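Local coordinates for glutathione peroxidase-like peroxiredoxin HYR1 (Saccharomyces cerevisiae, PDB 3CMI), which reduces hydroperoxides at the expense of thioredoxin and, as a sensor of hydroperoxide stress, oxidizes and thereby activates the transcription factor YAP1, at residues 50-58 with 95-103. Residues are numbered along the deposited sequence; the frame is centred on the assembly and turned at random.
Sequences YKELEALYK and GVTFPIMKK
In the thioredoxin-like fold of this peroxidase, helix 47-60, which follows the active-site loop, receives the chain returning toward strand 65-72, and Glu54 and Tyr57 meet Val96, Thr97 and Phe98 there. The carboxylate of Glu54 takes two hydrogen bonds from one residue. Thr97 OG1 donates to Glu54 OE1 at 2.6 Å, on the syn lone pair, while Thr97 N reaches Glu54 OE2 at 2.9 Å, nearly straight but from above the carboxylate plane. With CG anti to the backbone N (chi1 -177°) and a bend at chi2, Glu54 swings its acid group across to the loop, and the two bonds together restrict its rotation. Lys58, one turn further along the helix, adds a salt bridge from NZ to Glu54 OE1 at 3.2 Å, weak as a hydrogen bond; its positive charge would be expected to favour the ionised carboxylate.

Beside this polar grip, Phe98 CB sits squarely over one face of the Tyr57 ring, 3.5 Å from its centroid, in a CH-pi contact. The Phe98 ring then turns its edge to that same tyrosine face, the planes at 73°, a T-shaped pair. Thr97 OG1 lies in the plane of the Tyr57 ring, at its edge, 3.3 Å from Tyr57 CE2. Deeper in, Phe98 CE2 packs on Leu53 CB at 3.8 Å, and Phe98 also touches Ile67 of strand 65-72. Val96 CG1 closes the other end of the contact at 4.0 Å from Tyr50 CB; the Tyr50 side chain lies about 7 Å from that of Cys44, the peroxide-reacting cysteine. Loop 95-103 continues with backbone hydrogen bonds of Pro99 and Met101 with Gly69, so the contact ties helix 47-60 to the edge of the central sheet, in the layered helix-on-sheet architecture of the thioredoxin fold.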
# COMPACT_ATOMS: atom_id res chain seq x y z
N TYR A 50 -2.46 -3.97 -12.28
CA TYR A 50 -2.04 -2.57 -12.37
C TYR A 50 -3.13 -1.68 -12.97
O TYR A 50 -3.28 -0.52 -12.57
CB TYR A 50 -0.75 -2.44 -13.18
CG TYR A 50 0.41 -3.20 -12.58
CD1 TYR A 50 0.79 -4.43 -13.10
CD2 TYR A 50 1.12 -2.69 -11.50
CE1 TYR A 50 1.85 -5.15 -12.56
CE2 TYR A 50 2.19 -3.40 -10.95
CZ TYR A 50 2.55 -4.63 -11.48
OH TYR A 50 3.60 -5.34 -10.95
N LYS A 51 -3.89 -2.23 -13.91
CA LYS A 51 -5.00 -1.50 -14.52
C LYS A 51 -6.08 -1.17 -13.48
O LYS A 51 -6.58 -0.04 -13.45
CB LYS A 51 -5.60 -2.28 -15.69
CG LYS A 51 -4.81 -2.17 -16.99
CD LYS A 51 -5.66 -2.58 -18.18
CE LYS A 51 -4.85 -2.53 -19.47
NZ LYS A 51 -5.69 -2.72 -20.68
N GLU A 52 -6.42 -2.14 -12.64
CA GLU A 52 -7.42 -1.94 -11.59
C GLU A 52 -6.97 -0.92 -10.54
O GLU A 52 -7.78 -0.11 -10.08
CB GLU A 52 -7.81 -3.27 -10.92
CG GLU A 52 -8.81 -4.10 -11.72
CD GLU A 52 -9.67 -5.02 -10.85
OE1 GLU A 52 -9.92 -6.18 -11.27
OE2 GLU A 52 -10.11 -4.59 -9.76
N LEU A 53 -5.69 -0.97 -10.16
CA LEU A 53 -5.13 -0.01 -9.21
C LEU A 53 -5.14 1.40 -9.78
O LEU A 53 -5.54 2.34 -9.09
CB LEU A 53 -3.70 -0.40 -8.83
CG LEU A 53 -3.53 -1.64 -7.94
CD1 LEU A 53 -2.09 -2.12 -8.00
CD2 LEU A 53 -3.97 -1.36 -6.51
N GLU A 54 -4.71 1.53 -11.03
CA GLU A 54 -4.70 2.81 -11.74
C GLU A 54 -6.10 3.41 -11.85
O GLU A 54 -6.27 4.62 -11.68
CB GLU A 54 -4.05 2.66 -13.12
CG GLU A 54 -3.90 3.95 -13.94
CD GLU A 54 -2.99 5.00 -13.30
OE1 GLU A 54 -2.96 6.13 -13.82
OE2 GLU A 54 -2.30 4.70 -12.30
N ALA A 55 -7.10 2.56 -12.10
CA ALA A 55 -8.49 2.98 -12.17
C ALA A 55 -8.96 3.53 -10.83
O ALA A 55 -9.65 4.55 -10.77
CB ALA A 55 -9.39 1.84 -12.65
N LEU A 56 -8.59 2.85 -9.74
CA LEU A 56 -8.91 3.30 -8.39
C LEU A 56 -8.29 4.67 -8.12
O LEU A 56 -8.96 5.58 -7.64
CB LEU A 56 -8.38 2.29 -7.37
CG LEU A 56 -8.94 2.28 -5.94
CD1 LEU A 56 -10.40 1.81 -5.93
CD2 LEU A 56 -8.07 1.38 -5.06
N TYR A 57 -7.01 4.80 -8.48
CA TYR A 57 -6.27 6.04 -8.29
C TYR A 57 -6.87 7.19 -9.09
O TYR A 57 -7.13 8.26 -8.53
CB TYR A 57 -4.80 5.84 -8.66
CG TYR A 57 -3.92 7.07 -8.49
CD1 TYR A 57 -3.71 7.64 -7.23
CD2 TYR A 57 -3.27 7.64 -9.59
CE1 TYR A 57 -2.90 8.75 -7.08
CE2 TYR A 57 -2.46 8.76 -9.44
CZ TYR A 57 -2.28 9.31 -8.19
OH TYR A 57 -1.47 10.42 -8.04
N LYS A 58 -7.10 6.97 -10.38
CA LYS A 58 -7.73 7.97 -11.24
C LYS A 58 -9.08 8.42 -10.67
O LYS A 58 -9.40 9.61 -10.65
CB LYS A 58 -7.92 7.43 -12.66
CG LYS A 58 -6.63 7.24 -13.43
CD LYS A 58 -6.91 7.01 -14.91
CE LYS A 58 -5.63 6.85 -15.71
NZ LYS A 58 -4.74 8.06 -15.64
N GLY A 95 3.46 1.42 -15.75
CA GLY A 95 2.41 2.04 -16.56
C GLY A 95 1.31 2.70 -15.74
O GLY A 95 0.21 2.93 -16.24
N VAL A 96 1.62 3.00 -14.48
CA VAL A 96 0.69 3.64 -13.56
C VAL A 96 1.13 5.08 -13.28
O VAL A 96 2.24 5.47 -13.66
CB VAL A 96 0.56 2.84 -12.23
CG1 VAL A 96 0.04 1.43 -12.50
CG2 VAL A 96 1.89 2.79 -11.48
N THR A 97 0.28 5.87 -12.64
CA THR A 97 0.61 7.27 -12.35
C THR A 97 0.69 7.60 -10.86
O THR A 97 0.94 8.75 -10.49
CB THR A 97 -0.37 8.26 -13.03
OG1 THR A 97 -1.70 8.01 -12.57
CG2 THR A 97 -0.32 8.12 -14.56
N PHE A 98 0.47 6.61 -10.01
CA PHE A 98 0.59 6.81 -8.57
C PHE A 98 2.01 6.50 -8.11
O PHE A 98 2.75 5.83 -8.83
CB PHE A 98 -0.46 5.97 -7.81
CG PHE A 98 -0.42 4.50 -8.13
CD1 PHE A 98 0.50 3.65 -7.51
CD2 PHE A 98 -1.35 3.95 -9.01
CE1 PHE A 98 0.51 2.29 -7.79
CE2 PHE A 98 -1.34 2.59 -9.30
CZ PHE A 98 -0.40 1.76 -8.69
N PRO A 99 2.41 7.00 -6.91
CA PRO A 99 3.81 6.82 -6.47
C PRO A 99 4.28 5.36 -6.40
O PRO A 99 3.66 4.53 -5.74
CB PRO A 99 3.82 7.46 -5.08
CG PRO A 99 2.71 8.45 -5.12
CD PRO A 99 1.64 7.77 -5.93
N ILE A 100 5.37 5.09 -7.11
CA ILE A 100 6.07 3.80 -7.07
C ILE A 100 7.41 4.01 -6.36
O ILE A 100 8.11 4.99 -6.60
CB ILE A 100 6.28 3.22 -8.50
CG1 ILE A 100 4.94 2.95 -9.19
CG2 ILE A 100 7.17 1.97 -8.48
CD1 ILE A 100 4.08 1.82 -8.59
N MET A 101 7.74 3.09 -5.46
CA MET A 101 8.93 3.23 -4.62
C MET A 101 10.07 2.35 -5.15
O MET A 101 9.87 1.59 -6.09
CB MET A 101 8.60 2.85 -3.17
CG MET A 101 7.43 3.61 -2.56
SD MET A 101 7.80 5.33 -2.14
CE MET A 101 7.05 6.18 -3.52
N LYS A 102 11.25 2.49 -4.54
CA LYS A 102 12.37 1.57 -4.77
C LYS A 102 11.98 0.15 -4.34
O LYS A 102 11.22 -0.04 -3.38
CB LYS A 102 13.60 2.05 -3.98
CG LYS A 102 14.89 1.27 -4.25
CD LYS A 102 16.03 1.74 -3.33
CE LYS A 102 17.25 0.83 -3.42
NZ LYS A 102 18.20 1.03 -2.28
N LYS A 103 12.51 -0.84 -5.07
CA LYS A 103 12.29 -2.26 -4.75
C LYS A 103 12.74 -2.58 -3.32
O LYS A 103 13.80 -2.14 -2.87
CB LYS A 103 13.01 -3.16 -5.75
CG LYS A 103 12.73 -4.66 -5.58
CD LYS A 103 13.62 -5.53 -6.48
CE LYS A 103 15.02 -5.75 -5.90
NZ LYS A 103 15.02 -6.65 -4.71